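Local coordinates for SnoK (Streptomyces nogalater, PDB 5EPA), which acts as a non-heme iron, 2-oxoglutarate-dependent carbocyclase in the biosynthesis of the antibiotic nogalamycin, at residues T149-L154 and V206-G211; G162-V167 and H222-N227; Q36-I41 and Y166-H171. One frame throughout, in Å; residues are numbered along the deposited sequence.

Contact 1. Residues T149-L154 and V206-G211. With AKG (2-oxoglutaric acid), chain H.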
loop_
_atom_site.group_PDB
_atom_site.type_symbol
_atom_site.label_atom_id
_atom_site.label_comp_id
_atom_site.label_asym_id
_atom_site.label_seq_id
_atom_site.Cartn_x
_atom_site.Cartn_y
_atom_site.Cartn_z
ATOM N N THR A 149 -1.868 -3.462 3.444
ATOM C CA THR A 149 -0.727 -2.834 2.793
ATOM C C THR A 149 0.146 -2.148 3.829
ATOM O O THR A 149 -0.376 -1.507 4.748
ATOM C CB THR A 149 -1.172 -1.769 1.800
ATOM O OG1 THR A 149 -1.906 -2.349 0.707
ATOM C CG2 THR A 149 0.019 -0.996 1.239
ATOM N N ALA A 150 1.454 -2.334 3.701
ATOM C CA ALA A 150 2.435 -1.600 4.465
ATOM C C ALA A 150 2.973 -0.471 3.594
ATOM O O ALA A 150 3.561 -0.725 2.564
ATOM C CB ALA A 150 3.583 -2.514 4.867
ATOM N N TRP A 151 2.756 0.769 4.010
ATOM C CA TRP A 151 3.217 1.941 3.269
ATOM C C TRP A 151 4.420 2.454 4.000
ATOM O O TRP A 151 4.307 3.019 5.078
ATOM C CB TRP A 151 2.116 2.976 3.215
ATOM C CG TRP A 151 2.295 4.099 2.230
ATOM C CD1 TRP A 151 1.930 4.126 0.926
ATOM C CD2 TRP A 151 2.809 5.396 2.526
ATOM N NE1 TRP A 151 2.214 5.349 0.375
ATOM C CE2 TRP A 151 2.759 6.146 1.349
ATOM C CE3 TRP A 151 3.350 5.981 3.686
ATOM C CZ2 TRP A 151 3.170 7.470 1.293
ATOM C CZ3 TRP A 151 3.803 7.293 3.613
ATOM C CH2 TRP A 151 3.710 8.020 2.424
ATOM N N ILE A 152 5.580 2.135 3.455
ATOM C CA ILE A 152 6.840 2.342 4.129
ATOM C C ILE A 152 7.413 3.665 3.664
ATOM O O ILE A 152 7.650 3.850 2.482
ATOM C CB ILE A 152 7.819 1.200 3.768
ATOM C CG1 ILE A 152 7.216 -0.153 4.122
ATOM C CG2 ILE A 152 9.138 1.363 4.516
ATOM C CD1 ILE A 152 7.813 -1.284 3.341
ATOM N N ALA A 153 7.699 4.559 4.580
ATOM C CA ALA A 153 8.281 5.852 4.208
ATOM C C ALA A 153 9.784 5.761 4.069
ATOM O O ALA A 153 10.456 5.329 5.000
ATOM C CB ALA A 153 7.962 6.887 5.260
ATOM N N LEU A 154 10.296 6.139 2.899
ATOM C CA LEU A 154 11.730 6.155 2.648
ATOM C C LEU A 154 12.289 7.574 2.528
ATOM O O LEU A 154 13.473 7.771 2.340
ATOM C CB LEU A 154 12.086 5.303 1.428
ATOM C CG LEU A 154 11.783 3.801 1.588
ATOM C CD1 LEU A 154 12.138 3.036 0.315
ATOM C CD2 LEU A 154 12.508 3.174 2.755
ATOM N N VAL A 206 -1.988 11.622 8.033
ATOM C CA VAL A 206 -0.989 10.982 8.873
ATOM C C VAL A 206 0.422 11.250 8.337
ATOM O O VAL A 206 1.008 10.429 7.615
ATOM C CB VAL A 206 -1.222 9.467 8.964
ATOM C CG1 VAL A 206 -0.249 8.833 9.930
ATOM C CG2 VAL A 206 -2.630 9.151 9.417
ATOM N N PRO A 207 1.003 12.389 8.685
ATOM C CA PRO A 207 2.379 12.613 8.299
ATOM C C PRO A 207 3.304 11.689 9.064
ATOM O O PRO A 207 2.993 11.289 10.189
ATOM C CB PRO A 207 2.626 14.067 8.698
ATOM C CG PRO A 207 1.635 14.337 9.787
ATOM C CD PRO A 207 0.418 13.562 9.352
ATOM N N VAL A 208 4.426 11.332 8.435
ATOM C CA VAL A 208 5.364 10.383 9.029
ATOM C C VAL A 208 6.812 10.731 8.747
ATOM O O VAL A 208 7.115 11.478 7.835
ATOM C CB VAL A 208 5.135 8.965 8.516
ATOM C CG1 VAL A 208 3.760 8.464 8.942
ATOM C CG2 VAL A 208 5.312 8.880 7.007
ATOM N N ARG A 209 7.689 10.155 9.546
ATOM C CA ARG A 209 9.120 10.272 9.361
ATOM C C ARG A 209 9.661 9.085 8.554
ATOM O O ARG A 209 9.114 8.010 8.586
ATOM C CB ARG A 209 9.812 10.315 10.730
ATOM C CG ARG A 209 9.464 11.530 11.634
ATOM C CD ARG A 209 10.497 12.540 11.301
ATOM N NE ARG A 209 10.735 13.494 12.370
ATOM C CZ ARG A 209 11.738 14.369 12.328
ATOM N NH1 ARG A 209 12.551 14.393 11.265
ATOM N NH2 ARG A 209 11.921 15.228 13.335
ATOM N N ALA A 210 10.780 9.279 7.889
ATOM C CA ALA A 210 11.463 8.167 7.182
ATOM C C ALA A 210 11.717 7.023 8.123
ATOM O O ALA A 210 12.189 7.202 9.224
ATOM C CB ALA A 210 12.774 8.630 6.570
ATOM N N GLY A 211 11.374 5.828 7.685
ATOM C CA GLY A 211 11.532 4.631 8.513
ATOM C C GLY A 211 10.282 4.199 9.228
ATOM O O GLY A 211 10.198 3.049 9.711
HETATM C C1 AKG H . -1.513 2.540 -1.321
HETATM O O1 AKG H . -0.424 2.271 -0.753
HETATM O O2 AKG H . -2.512 1.777 -1.413
HETATM C C2 AKG H . -1.684 3.833 -1.978
HETATM O O5 AKG H . -2.782 3.991 -2.488
HETATM C C3 AKG H . -0.576 4.856 -1.998
HETATM C C4 AKG H . -0.791 6.080 -2.892
HETATM C C5 AKG H . 0.390 7.059 -2.752
HETATM O O3 AKG H . 1.539 6.671 -2.361
HETATM O O4 AKG H . 0.234 8.252 -3.026
#

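Contact 2. Residues G162-V167 and H222-N227. With FE (Fe (III) ion), chain G; AKG (2-oxoglutaric acid), chain H.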
loop_
_atom_site.group_PDB
_atom_site.type_symbol
_atom_site.label_atom_id
_atom_site.label_comp_id
_atom_site.label_asym_id
_atom_site.label_seq_id
_atom_site.Cartn_x
_atom_site.Cartn_y
_atom_site.Cartn_z
ATOM N N GLY A 162 3.019 15.183 0.348
ATOM C CA GLY A 162 2.226 14.098 -0.227
ATOM C C GLY A 162 1.871 12.981 0.732
ATOM O O GLY A 162 1.952 11.797 0.393
ATOM N N CYS A 163 1.497 13.320 1.944
ATOM C CA CYS A 163 1.218 12.295 2.934
ATOM C C CYS A 163 -0.123 11.621 2.673
ATOM O O CYS A 163 -0.952 12.116 1.897
ATOM C CB CYS A 163 1.260 12.829 4.350
ATOM S SG CYS A 163 -0.262 13.625 4.865
ATOM N N MET A 164 -0.305 10.481 3.320
ATOM C CA MET A 164 -1.540 9.704 3.177
ATOM C C MET A 164 -2.626 10.240 4.122
ATOM O O MET A 164 -2.298 10.765 5.170
ATOM C CB MET A 164 -1.274 8.249 3.532
ATOM C CG MET A 164 -0.229 7.579 2.649
ATOM S SD MET A 164 -0.925 7.111 1.080
ATOM C CE MET A 164 -1.755 5.620 1.580
ATOM N N SER A 165 -3.888 10.061 3.736
ATOM C CA SER A 165 -5.009 10.236 4.633
ATOM C C SER A 165 -5.935 9.052 4.558
ATOM O O SER A 165 -6.027 8.405 3.520
ATOM C CB SER A 165 -5.809 11.506 4.298
ATOM O OG SER A 165 -5.020 12.660 4.475
ATOM N N TYR A 166 -6.642 8.793 5.653
ATOM C CA TYR A 166 -7.483 7.588 5.814
ATOM C C TYR A 166 -8.840 7.961 6.389
ATOM O O TYR A 166 -8.965 8.947 7.102
ATOM C CB TYR A 166 -6.817 6.591 6.787
ATOM C CG TYR A 166 -5.402 6.272 6.408
ATOM C CD1 TYR A 166 -4.364 7.048 6.878
ATOM C CD2 TYR A 166 -5.102 5.194 5.561
ATOM C CE1 TYR A 166 -3.062 6.792 6.515
ATOM C CE2 TYR A 166 -3.781 4.906 5.220
ATOM C CZ TYR A 166 -2.763 5.714 5.705
ATOM O OH TYR A 166 -1.455 5.508 5.336
ATOM N N VAL A 167 -9.861 7.205 6.009
ATOM C CA VAL A 167 -11.165 7.335 6.595
ATOM C C VAL A 167 -11.307 6.243 7.684
ATOM O O VAL A 167 -11.545 5.079 7.381
ATOM C CB VAL A 167 -12.263 7.204 5.535
ATOM C CG1 VAL A 167 -13.646 7.368 6.164
ATOM C CG2 VAL A 167 -12.084 8.256 4.465
ATOM N N HIS A 222 -8.709 5.382 1.477
ATOM C CA HIS A 222 -7.584 6.251 1.661
ATOM C C HIS A 222 -7.261 7.080 0.426
ATOM O O HIS A 222 -7.781 6.867 -0.665
ATOM C CB HIS A 222 -6.368 5.415 2.074
ATOM C CG HIS A 222 -5.946 4.393 1.057
ATOM N ND1 HIS A 222 -6.616 3.203 0.897
ATOM C CD2 HIS A 222 -4.924 4.369 0.160
ATOM C CE1 HIS A 222 -6.028 2.490 -0.061
ATOM N NE2 HIS A 222 -5.003 3.184 -0.557
ATOM N N MET A 223 -6.342 8.008 0.602
ATOM C CA MET A 223 -5.973 8.936 -0.446
ATOM C C MET A 223 -4.601 9.536 -0.112
ATOM O O MET A 223 -4.051 9.230 0.929
ATOM C CB MET A 223 -7.075 10.005 -0.566
ATOM C CG MET A 223 -7.076 11.020 0.571
ATOM S SD MET A 223 -8.721 11.673 0.903
ATOM C CE MET A 223 -9.390 10.310 1.872
ATOM N N ALA A 224 -4.073 10.410 -0.965
ATOM C CA ALA A 224 -2.865 11.166 -0.613
ATOM C C ALA A 224 -2.857 12.576 -1.157
ATOM O O ALA A 224 -3.421 12.842 -2.186
ATOM C CB ALA A 224 -1.620 10.436 -1.096
ATOM N N GLU A 225 -2.158 13.456 -0.459
ATOM C CA GLU A 225 -1.970 14.850 -0.881
ATOM C C GLU A 225 -1.106 14.949 -2.094
ATOM O O GLU A 225 -0.290 14.084 -2.352
ATOM C CB GLU A 225 -1.206 15.655 0.181
ATOM C CG GLU A 225 -1.838 15.708 1.544
ATOM C CD GLU A 225 -3.246 16.243 1.462
ATOM O OE1 GLU A 225 -3.385 17.422 1.105
ATOM O OE2 GLU A 225 -4.196 15.461 1.729
ATOM N N ALA A 226 -1.266 16.034 -2.820
ATOM C CA ALA A 226 -0.242 16.475 -3.768
ATOM C C ALA A 226 1.055 16.773 -3.011
ATOM O O ALA A 226 1.035 17.130 -1.826
ATOM C CB ALA A 226 -0.707 17.739 -4.473
ATOM N N ASN A 227 2.182 16.654 -3.678
ATOM C CA ASN A 227 3.438 17.085 -3.090
ATOM C C ASN A 227 3.685 18.482 -3.546
ATOM O O ASN A 227 3.997 18.701 -4.720
ATOM C CB ASN A 227 4.604 16.168 -3.501
ATOM C CG ASN A 227 5.938 16.605 -2.908
ATOM O OD1 ASN A 227 6.031 17.624 -2.211
ATOM N ND2 ASN A 227 6.984 15.808 -3.162
HETATM FE FE FE G . -4.110 2.346 -2.314
HETATM C C1 AKG H . -1.513 2.540 -1.321
HETATM O O1 AKG H . -0.424 2.271 -0.753
HETATM O O2 AKG H . -2.512 1.777 -1.413
HETATM C C2 AKG H . -1.684 3.833 -1.978
HETATM O O5 AKG H . -2.782 3.991 -2.488
HETATM C C3 AKG H . -0.576 4.856 -1.998
HETATM C C4 AKG H . -0.791 6.080 -2.892
HETATM C C5 AKG H . 0.390 7.059 -2.752
HETATM O O3 AKG H . 1.539 6.671 -2.361
HETATM O O4 AKG H . 0.234 8.252 -3.026
HETATM O O HOH W 1 -4.071 12.974 2.250
HETATM O O HOH W 2 -3.240 1.547 -4.126
#

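Contact 3. Residues Q36-I41 and Y166-H171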
loop_
_atom_site.group_PDB
_atom_site.type_symbol
_atom_site.label_atom_id
_atom_site.label_comp_id
_atom_site.label_asym_id
_atom_site.label_seq_id
_atom_site.Cartn_x
_atom_site.Cartn_y
_atom_site.Cartn_z
ATOM N N GLN A 36 -9.869 0.887 13.520
ATOM C CA GLN A 36 -9.770 2.084 12.657
ATOM C C GLN A 36 -9.456 1.757 11.208
ATOM O O GLN A 36 -9.781 2.559 10.332
ATOM C CB GLN A 36 -8.733 3.091 13.201
ATOM C CG GLN A 36 -8.903 3.470 14.667
ATOM C CD GLN A 36 -10.197 4.212 14.933
ATOM O OE1 GLN A 36 -10.588 5.073 14.169
ATOM N NE2 GLN A 36 -10.856 3.886 16.018
ATOM N N GLY A 37 -8.857 0.604 10.951
ATOM C CA GLY A 37 -8.533 0.191 9.578
ATOM C C GLY A 37 -7.155 0.637 9.050
ATOM O O GLY A 37 -6.805 0.389 7.913
ATOM N N TYR A 38 -6.421 1.355 9.884
ATOM C CA TYR A 38 -5.086 1.765 9.589
ATOM C C TYR A 38 -4.356 1.917 10.921
ATOM O O TYR A 38 -4.977 2.037 11.975
ATOM C CB TYR A 38 -5.085 3.096 8.820
ATOM C CG TYR A 38 -5.386 4.272 9.712
ATOM C CD1 TYR A 38 -6.719 4.603 10.054
ATOM C CD2 TYR A 38 -4.379 5.043 10.249
ATOM C CE1 TYR A 38 -7.017 5.684 10.898
ATOM C CE2 TYR A 38 -4.678 6.139 11.081
ATOM C CZ TYR A 38 -6.001 6.429 11.404
ATOM O OH TYR A 38 -6.281 7.476 12.231
ATOM N N VAL A 39 -3.033 1.945 10.869
ATOM C CA VAL A 39 -2.229 2.286 12.034
ATOM C C VAL A 39 -0.839 2.728 11.644
ATOM O O VAL A 39 -0.189 2.139 10.779
ATOM C CB VAL A 39 -2.153 1.135 13.061
ATOM C CG1 VAL A 39 -1.337 -0.056 12.551
ATOM C CG2 VAL A 39 -1.584 1.621 14.380
ATOM N N HIS A 40 -0.390 3.760 12.327
ATOM C CA HIS A 40 0.941 4.329 12.148
ATOM C C HIS A 40 1.907 3.679 13.123
ATOM O O HIS A 40 1.746 3.799 14.322
ATOM C CB HIS A 40 0.889 5.846 12.397
ATOM C CG HIS A 40 2.236 6.529 12.376
ATOM N ND1 HIS A 40 2.480 7.705 13.039
ATOM C CD2 HIS A 40 3.404 6.177 11.801
ATOM C CE1 HIS A 40 3.734 8.060 12.860
ATOM N NE2 HIS A 40 4.316 7.151 12.105
ATOM N N ILE A 41 2.898 2.969 12.598
ATOM C CA ILE A 41 3.926 2.362 13.435
ATOM C C ILE A 41 5.265 3.081 13.218
ATOM O O ILE A 41 5.846 3.011 12.156
ATOM C CB ILE A 41 4.099 0.890 13.111
ATOM C CG1 ILE A 41 2.753 0.168 13.191
ATOM C CG2 ILE A 41 5.104 0.265 14.061
ATOM C CD1 ILE A 41 2.090 0.177 14.560
ATOM N N TYR A 166 -6.642 8.793 5.653
ATOM C CA TYR A 166 -7.483 7.588 5.814
ATOM C C TYR A 166 -8.840 7.961 6.389
ATOM O O TYR A 166 -8.965 8.947 7.102
ATOM C CB TYR A 166 -6.817 6.591 6.787
ATOM C CG TYR A 166 -5.402 6.272 6.408
ATOM C CD1 TYR A 166 -4.364 7.048 6.878
ATOM C CD2 TYR A 166 -5.102 5.194 5.561
ATOM C CE1 TYR A 166 -3.062 6.792 6.515
ATOM C CE2 TYR A 166 -3.781 4.906 5.220
ATOM C CZ TYR A 166 -2.763 5.714 5.705
ATOM O OH TYR A 166 -1.455 5.508 5.336
ATOM N N VAL A 167 -9.861 7.205 6.009
ATOM C CA VAL A 167 -11.165 7.335 6.595
ATOM C C VAL A 167 -11.307 6.243 7.684
ATOM O O VAL A 167 -11.545 5.079 7.381
ATOM C CB VAL A 167 -12.263 7.204 5.535
ATOM C CG1 VAL A 167 -13.646 7.368 6.164
ATOM C CG2 VAL A 167 -12.084 8.256 4.465
ATOM N N PRO A 168 -11.211 6.647 8.971
ATOM C CA PRO A 168 -11.340 5.703 10.077
ATOM C C PRO A 168 -12.606 4.837 10.030
ATOM O O PRO A 168 -13.703 5.342 9.840
ATOM C CB PRO A 168 -11.399 6.612 11.310
ATOM C CG PRO A 168 -10.719 7.847 10.884
ATOM C CD PRO A 168 -11.119 8.035 9.463
ATOM N N GLY A 169 -12.430 3.536 10.206
ATOM C CA GLY A 169 -13.549 2.584 10.253
ATOM C C GLY A 169 -14.114 2.209 8.897
ATOM O O GLY A 169 -15.027 1.409 8.817
ATOM N N SER A 170 -13.563 2.757 7.822
ATOM C CA SER A 170 -14.141 2.540 6.501
ATOM C C SER A 170 -13.947 1.102 5.971
ATOM O O SER A 170 -14.633 0.660 5.056
ATOM C CB SER A 170 -13.598 3.552 5.506
ATOM O OG SER A 170 -12.182 3.524 5.475
ATOM N N HIS A 171 -13.010 0.370 6.537
ATOM C CA HIS A 171 -12.870 -1.052 6.242
ATOM C C HIS A 171 -14.017 -1.929 6.710
ATOM O O HIS A 171 -14.114 -3.090 6.282
ATOM C CB HIS A 171 -11.579 -1.592 6.839
ATOM C CG HIS A 171 -11.541 -1.583 8.340
ATOM N ND1 HIS A 171 -11.847 -0.464 9.089
ATOM C CD2 HIS A 171 -11.166 -2.532 9.224
ATOM C CE1 HIS A 171 -11.663 -0.726 10.364
ATOM N NE2 HIS A 171 -11.281 -1.983 10.478
#

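Contact 1. Residues T149-L154 and V206-G211
Ala-153 and Val-208 carry a small, buried apolar contact, pinned by one backbone hydrogen bond, where the end of strand 148-153 in the larger sheet meets the loop that leaves strand 204-206 of the smaller one. The bond runs from Gly-211 N to Ala-153 O (2.9 Å) and is nearly straight, 171° at the hydrogen. Next to it, the methyl of Ala-153 rests on the loop, with CB 3.7 Å from Arg-209 O and also 3.7 Å from Val-208 CG2. That CG2 branch sits in the crowded position between its own backbone N and carbonyl carbon, and from there it reaches Trp-151 as well, meeting CZ3 on the six-membered ring at 4.0 Å. CG anti to the backbone N (chi1 -166°) swings the indole out, and chi2 of 88° turns its benzene end to Val-208 and NE1 to the cosubstrate. NE1 donates to O3 of the far carboxylate of 2-oxoglutarate at 3.1 Å; the oxygen lies in the plane of the indole, at its edge. Arg-233 and Thr-130 also hydrogen-bond this ligand. Val-208 is thus a second-shell neighbour that packs against the outer end of a first-shell ring. An inner strand that ends at a connecting loop and turns a tryptophan to 2-oxoglutarate fits the double-stranded beta-helix (jelly roll) of the PhyH family in the cupin clan.

Contact 2. Residues G162-V167 and H222-N227
The bent chain of Met-164 (chi2 -79°, chi3 -79°) curls its thioether alongside His-222, whose CG lies between its own backbone N and carbonyl carbon (chi1 61°), directing the imidazole to the iron. The two side chains point the same way, with Met-164 CE 3.7 Å from His-222 CD2. His-222 NE2 binds the iron(III) at 2.1 Å, and a hydrogen bond from its ND1 to Thr-220 O helps fix the ring's rotation. His-133, Asp-135, a water and the O2 and O5 atoms of 2-oxoglutarate complete the coordination. Met-164 SD is 3.8 Å from C3 of 2-oxoglutarate and 4.0 Å from Ala-224 CB, and that CB lies 3.5 Å from O4 of 2-oxoglutarate. An alanine in place of Met-164 would probably open a gap beside the imidazole and C3 of 2-oxoglutarate, leaving both without their thioether neighbour. Tyr-166 packs on the same sheet face, CD2 3.7 Å from His-222 CB. In the sheet itself the backbones pair antiparallel: Ser-165 N to Met-223 O (2.9 Å) and Met-223 N to Ser-165 O (3.0 Å) close one hydrogen-bonded pair, and Glu-225 N to Cys-163 O continues the ladder. Strands 164-166 and 222-224 form the middle of the four-stranded sheet, flanked by 204-206 beside the former and 130-133 beside the latter.

Contact 3. Residues Q36-I41 and Y166-H171
Gln-36 O takes a hydrogen bond and a weaker CA-H...O contact from successive residues of the type II beta turn Val-167 to Ser-170, docked on the C-terminal end of helix 27-36. Gly-169 N donates to it at 2.8 Å and almost straight (175° at the hydrogen), approaching from above the carbonyl plane, while Pro-168 CA adds the CA-H...O contact at 3.5 Å. Within the turn, Val-167 O accepts from both Ser-170 N and Ser-170 OG. The side chain of Gln-36 bends back so that OE1 meets Pro-168 CB at 3.3 Å. Further along, Tyr-38 and Tyr-166 lie with planes 2° apart and centroids 4.8 Å apart. They are slid so far that each ring receives the other residue's CB over its face, toward the rim, in reciprocal CH-pi contacts. Strand 38-41, on the edge of the larger sheet, is thereby tied to strand 164-166 of the smaller one, and the preceding helix end to the turn beyond. His-171, held through NE2 by Arg-34 O, leaves its buried ND1 without a partner. Its ring lies flat against Gly-37, a site where any side chain would collide with the imidazole: Gly-37 CA stands over the centre of the ring, 3.4 Å from its centroid.

Overall arrangement
Contact 2 lies about 12 Å from each of the others and contacts 1 and 3 are about 14 Å apart, centre to centre. Along the chain the order is 36-41, 149-154, 162-171, 206-211 and 222-227, so contact 1 interleaves with both others, while contacts 2 and 3 share Tyr-166 and Val-167. Contact 2 lies within the smaller sheet; contact 1 brings strand 148-153 of the larger to the loop after 204-206, and contact 3 brings strand 38-41 and the helix end before it to strand 164-166 and the turn beyond. Val-206 of contact 1 packs against Tyr-38, His-40 and the shared Tyr-166. Contacts 1 and 2 both reach 2-oxoglutarate, so residues of the two facing sheets enclose the cosubstrate.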